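Local coordinates for protein beta-galactosidase (Streptococcus pneumoniae, PDB 4CU9) that is a multidomain pneumococcal glycoside hydrolase that cleaves beta-linked galactose, represented here by a carbohydrate-binding module that probably recognises galactose-containing glycans, at residues Leu100-Pro111 / His124-Val135. Sequence-based numbering, arbitrary orientation.
Sequences LERYVGPGFEVP and HPFNNPENWEAV
The ring of Y103 is the wedge that fills the hollow between W132, F126, P125 and N131. CG swings away from its own backbone N (chi1 -177°), and that turn sends the phenol out over the 3-10 segment 125-127. Its edge meets the face of the W132 six-membered ring, with planes 68° apart, while Y103 CB presses on W132 CZ3 at 3.6 Å. F126 CE1 sits over one face of the phenol; on the opposite face lies the backbone N of G105, as the chain turns back over the ring. Y103 OH donates to P106 O at 2.6 Å, which ties the tip of the wedge to its own loop just beside the P125 ring.

Next to Y103, at the same corner of the F126 ring, F108 brings CE2 to 3.6 Å from F126 CZ, the two rings set obliquely. H124 is the next bump along. P111 CG lies over the centre of its imidazole, 3.6 Å from the centroid, and P125 CD covers the other face. H124 NE2 donates to E109 O at 2.7 Å almost along the C=O axis, while ND1 accepts from F126 N, so both ring nitrogens are used and the imidazole's rotation is fixed. N131 ND2 donates to P125 O at 2.9 Å, and N128 N reaches that oxygen from the opposite face of its plane, at the edge of the Y103 ring.

Beyond the cluster, R102 N to E133 O and E133 N to R102 O zip the strands together. E101, salt-bridged to R162 and R164, brings OE1 against W132 CB. This is an antiparallel strand pair whose connecting chain folds back so that F108 and F126 pack against Y103 and W132 where the strands end, at one end of the beta-sandwich of a galactose-binding-like domain.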
loop_
_atom_site.group_PDB
_atom_site.type_symbol
_atom_site.label_atom_id
_atom_site.label_comp_id
_atom_site.label_asym_id
_atom_site.label_seq_id
_atom_site.Cartn_x
_atom_site.Cartn_y
_atom_site.Cartn_z
ATOM N N LEU A 100 -2.938 9.708 1.196
ATOM C CA LEU A 100 -3.013 8.871 2.404
ATOM C C LEU A 100 -4.461 8.745 2.838
ATOM O O LEU A 100 -5.158 9.735 3.000
ATOM C CB LEU A 100 -2.191 9.470 3.554
ATOM C CG LEU A 100 -2.173 8.735 4.903
ATOM C CD1 LEU A 100 -1.558 7.347 4.767
ATOM C CD2 LEU A 100 -1.382 9.538 5.922
ATOM N N GLU A 101 -4.888 7.535 3.152
ATOM C CA GLU A 101 -6.223 7.299 3.635
ATOM C C GLU A 101 -6.295 6.342 4.799
ATOM O O GLU A 101 -5.527 5.375 4.920
ATOM C CB GLU A 101 -7.124 6.764 2.512
ATOM C CG GLU A 101 -7.266 7.722 1.351
ATOM C CD GLU A 101 -8.077 7.183 0.187
ATOM O OE1 GLU A 101 -7.980 5.969 -0.105
ATOM O OE2 GLU A 101 -8.815 8.000 -0.430
ATOM N N ARG A 102 -7.271 6.606 5.661
ATOM C CA ARG A 102 -7.554 5.735 6.793
ATOM C C ARG A 102 -8.881 5.027 6.572
ATOM O O ARG A 102 -9.808 5.593 6.014
ATOM C CB ARG A 102 -7.573 6.533 8.106
ATOM C CG ARG A 102 -8.657 7.589 8.191
ATOM C CD ARG A 102 -8.511 8.405 9.475
ATOM N NE ARG A 102 -9.445 9.530 9.555
ATOM C CZ ARG A 102 -10.647 9.485 10.118
ATOM N NH1 ARG A 102 -11.103 8.372 10.651
ATOM N NH2 ARG A 102 -11.393 10.579 10.159
ATOM N N TYR A 103 -8.974 3.777 7.017
ATOM C CA TYR A 103 -10.179 3.006 6.820
ATOM C C TYR A 103 -11.274 3.512 7.766
ATOM O O TYR A 103 -11.035 3.666 8.944
ATOM C CB TYR A 103 -9.908 1.521 7.015
ATOM C CG TYR A 103 -11.108 0.664 6.757
ATOM C CD1 TYR A 103 -11.588 0.499 5.457
ATOM C CD2 TYR A 103 -11.786 0.028 7.809
ATOM C CE1 TYR A 103 -12.707 -0.277 5.224
ATOM C CE2 TYR A 103 -12.919 -0.734 7.572
ATOM C CZ TYR A 103 -13.359 -0.887 6.276
ATOM O OH TYR A 103 -14.468 -1.666 6.000
ATOM N N VAL A 104 -12.456 3.767 7.224
ATOM C CA VAL A 104 -13.598 4.224 8.020
ATOM C C VAL A 104 -14.845 3.394 7.697
ATOM O O VAL A 104 -15.963 3.805 8.031
ATOM C CB VAL A 104 -13.918 5.704 7.754
ATOM C CG1 VAL A 104 -12.807 6.643 8.242
ATOM C CG2 VAL A 104 -14.196 5.944 6.267
ATOM N N GLY A 105 -14.662 2.217 7.080
ATOM C CA GLY A 105 -15.804 1.410 6.700
ATOM C C GLY A 105 -16.263 0.450 7.785
ATOM O O GLY A 105 -15.859 0.540 8.960
ATOM N N PRO A 106 -17.122 -0.498 7.405
ATOM C CA PRO A 106 -17.589 -1.481 8.389
ATOM C C PRO A 106 -16.506 -2.428 8.871
ATOM O O PRO A 106 -15.387 -2.469 8.309
ATOM C CB PRO A 106 -18.695 -2.216 7.635
ATOM C CG PRO A 106 -18.287 -2.122 6.197
ATOM C CD PRO A 106 -17.702 -0.740 6.071
ATOM N N GLY A 107 -16.821 -3.198 9.914
ATOM C CA GLY A 107 -15.935 -4.243 10.363
ATOM C C GLY A 107 -15.664 -5.197 9.199
ATOM O O GLY A 107 -16.441 -5.294 8.260
ATOM N N PHE A 108 -14.516 -5.832 9.206
ATOM C CA PHE A 108 -14.048 -6.635 8.058
ATOM C C PHE A 108 -13.092 -7.706 8.511
ATOM O O PHE A 108 -12.629 -7.703 9.656
ATOM C CB PHE A 108 -13.323 -5.727 7.044
ATOM C CG PHE A 108 -12.067 -5.087 7.613
ATOM C CD1 PHE A 108 -12.155 -3.977 8.392
ATOM C CD2 PHE A 108 -10.814 -5.590 7.331
ATOM C CE1 PHE A 108 -11.014 -3.409 8.952
ATOM C CE2 PHE A 108 -9.675 -5.023 7.870
ATOM C CZ PHE A 108 -9.768 -3.910 8.657
ATOM N N GLU A 109 -12.811 -8.646 7.615
ATOM C CA GLU A 109 -11.727 -9.594 7.798
ATOM C C GLU A 109 -10.691 -9.358 6.700
ATOM O O GLU A 109 -10.973 -8.697 5.711
ATOM C CB GLU A 109 -12.221 -11.067 7.789
ATOM C CG GLU A 109 -12.905 -11.528 6.507
ATOM C CD GLU A 109 -13.482 -12.955 6.654
ATOM O OE1 GLU A 109 -12.722 -13.953 6.709
ATOM O OE2 GLU A 109 -14.701 -13.084 6.743
ATOM N N VAL A 110 -9.496 -9.901 6.900
ATOM C CA VAL A 110 -8.441 -9.874 5.871
ATOM C C VAL A 110 -9.014 -10.504 4.610
ATOM O O VAL A 110 -9.587 -11.603 4.663
ATOM C CB VAL A 110 -7.194 -10.664 6.304
ATOM C CG1 VAL A 110 -6.222 -10.751 5.146
ATOM C CG2 VAL A 110 -6.544 -9.977 7.504
ATOM N N PRO A 111 -8.885 -9.820 3.462
ATOM C CA PRO A 111 -9.346 -10.435 2.250
ATOM C C PRO A 111 -8.638 -11.788 1.986
ATOM O O PRO A 111 -7.449 -11.979 2.323
ATOM C CB PRO A 111 -8.943 -9.445 1.169
ATOM C CG PRO A 111 -8.849 -8.099 1.852
ATOM C CD PRO A 111 -8.379 -8.434 3.251
ATOM N N HIS A 124 -15.384 -7.160 -1.150
ATOM C CA HIS A 124 -14.747 -6.791 0.112
ATOM C C HIS A 124 -14.936 -5.272 0.364
ATOM O O HIS A 124 -14.835 -4.460 -0.560
ATOM C CB HIS A 124 -13.264 -7.143 0.111
ATOM C CG HIS A 124 -12.637 -7.090 1.475
ATOM N ND1 HIS A 124 -12.185 -5.925 2.061
ATOM C CD2 HIS A 124 -12.493 -8.060 2.412
ATOM C CE1 HIS A 124 -11.725 -6.200 3.272
ATOM N NE2 HIS A 124 -11.908 -7.489 3.508
ATOM N N PRO A 125 -15.202 -4.873 1.602
ATOM C CA PRO A 125 -15.425 -3.413 1.838
ATOM C C PRO A 125 -14.260 -2.478 1.484
ATOM O O PRO A 125 -14.476 -1.305 1.268
ATOM C CB PRO A 125 -15.817 -3.350 3.321
ATOM C CG PRO A 125 -15.338 -4.626 3.907
ATOM C CD PRO A 125 -15.414 -5.656 2.824
ATOM N N PHE A 126 -13.038 -3.015 1.377
ATOM C CA PHE A 126 -11.891 -2.264 0.926
ATOM C C PHE A 126 -12.098 -1.722 -0.485
ATOM O O PHE A 126 -11.543 -0.685 -0.827
ATOM C CB PHE A 126 -10.605 -3.092 0.965
ATOM C CG PHE A 126 -9.990 -3.195 2.321
ATOM C CD1 PHE A 126 -10.674 -2.830 3.484
ATOM C CD2 PHE A 126 -8.722 -3.665 2.433
ATOM C CE1 PHE A 126 -10.048 -2.924 4.721
ATOM C CE2 PHE A 126 -8.104 -3.796 3.654
ATOM C CZ PHE A 126 -8.748 -3.396 4.799
ATOM N N ASN A 127 -12.965 -2.350 -1.259
ATOM C CA ASN A 127 -13.151 -1.968 -2.620
ATOM C C ASN A 127 -14.163 -0.835 -2.823
ATOM O O ASN A 127 -14.333 -0.360 -3.943
ATOM C CB ASN A 127 -13.508 -3.202 -3.449
ATOM C CG ASN A 127 -13.278 -3.007 -4.927
ATOM O OD1 ASN A 127 -12.287 -2.421 -5.340
ATOM N ND2 ASN A 127 -14.203 -3.502 -5.741
ATOM N N ASN A 128 -14.760 -0.339 -1.744
ATOM C CA ASN A 128 -15.692 0.740 -1.819
ATOM C C ASN A 128 -14.995 2.041 -1.402
ATOM O O ASN A 128 -14.610 2.174 -0.250
ATOM C CB ASN A 128 -16.884 0.455 -0.901
ATOM C CG ASN A 128 -17.886 1.624 -0.862
ATOM O OD1 ASN A 128 -17.678 2.653 -1.478
ATOM N ND2 ASN A 128 -18.941 1.453 -0.121
ATOM N N PRO A 129 -14.823 2.998 -2.329
ATOM C CA PRO A 129 -14.051 4.203 -2.019
ATOM C C PRO A 129 -14.602 5.012 -0.841
ATOM O O PRO A 129 -13.849 5.770 -0.207
ATOM C CB PRO A 129 -14.207 5.063 -3.285
ATOM C CG PRO A 129 -14.613 4.124 -4.351
ATOM C CD PRO A 129 -15.334 3.005 -3.717
ATOM N N GLU A 130 -15.895 4.902 -0.571
ATOM C CA GLU A 130 -16.500 5.692 0.539
ATOM C C GLU A 130 -16.052 5.173 1.913
ATOM O O GLU A 130 -16.279 5.801 2.908
ATOM C CB GLU A 130 -18.026 5.657 0.474
ATOM C CG GLU A 130 -18.587 6.457 -0.699
ATOM C CD GLU A 130 -18.233 7.937 -0.631
ATOM O OE1 GLU A 130 -18.512 8.559 0.417
ATOM O OE2 GLU A 130 -17.656 8.463 -1.612
ATOM N N ASN A 131 -15.388 4.026 1.944
ATOM C CA ASN A 131 -14.871 3.458 3.202
ATOM C C ASN A 131 -13.453 3.910 3.542
ATOM O O ASN A 131 -12.830 3.368 4.474
ATOM C CB ASN A 131 -14.931 1.941 3.124
ATOM C CG ASN A 131 -16.356 1.407 3.191
ATOM O OD1 ASN A 131 -17.239 2.080 3.700
ATOM N ND2 ASN A 131 -16.581 0.189 2.661
ATOM N N TRP A 132 -12.973 4.938 2.837
ATOM C CA TRP A 132 -11.611 5.434 3.019
ATOM C C TRP A 132 -11.711 6.969 3.116
ATOM O O TRP A 132 -12.364 7.607 2.276
ATOM C CB TRP A 132 -10.718 5.025 1.864
ATOM C CG TRP A 132 -10.529 3.519 1.776
ATOM C CD1 TRP A 132 -11.203 2.674 0.980
ATOM C CD2 TRP A 132 -9.617 2.726 2.519
ATOM N NE1 TRP A 132 -10.771 1.372 1.150
ATOM C CE2 TRP A 132 -9.809 1.372 2.122
ATOM C CE3 TRP A 132 -8.654 3.009 3.490
ATOM C CZ2 TRP A 132 -9.060 0.351 2.645
ATOM C CZ3 TRP A 132 -7.934 1.993 4.011
ATOM C CH2 TRP A 132 -8.127 0.682 3.605
ATOM N N GLU A 133 -11.037 7.514 4.113
ATOM C CA GLU A 133 -10.993 8.970 4.358
ATOM C C GLU A 133 -9.561 9.491 4.199
ATOM O O GLU A 133 -8.625 8.983 4.838
ATOM C CB GLU A 133 -11.539 9.245 5.764
ATOM C CG GLU A 133 -11.471 10.695 6.233
ATOM C CD GLU A 133 -12.590 11.563 5.739
ATOM O OE1 GLU A 133 -13.300 11.172 4.774
ATOM O OE2 GLU A 133 -12.765 12.662 6.329
ATOM N N ALA A 134 -9.416 10.541 3.383
ATOM C CA ALA A 134 -8.134 11.185 3.144
ATOM C C ALA A 134 -7.536 11.801 4.407
ATOM O O ALA A 134 -8.252 12.392 5.250
ATOM C CB ALA A 134 -8.243 12.258 2.054
ATOM N N VAL A 135 -6.223 11.677 4.518
ATOM C CA VAL A 135 -5.481 12.200 5.670
ATOM C C VAL A 135 -4.418 13.170 5.124
ATOM O O VAL A 135 -3.552 12.762 4.353
ATOM C CB VAL A 135 -4.886 11.050 6.511
ATOM C CG1 VAL A 135 -3.957 11.557 7.606
ATOM C CG2 VAL A 135 -5.993 10.186 7.120
HETATM O O HOH W 1 -3.620 12.439 1.652
HETATM O O HOH W 2 -11.233 6.703 -1.589
HETATM O O HOH W 3 -8.751 12.081 8.292
#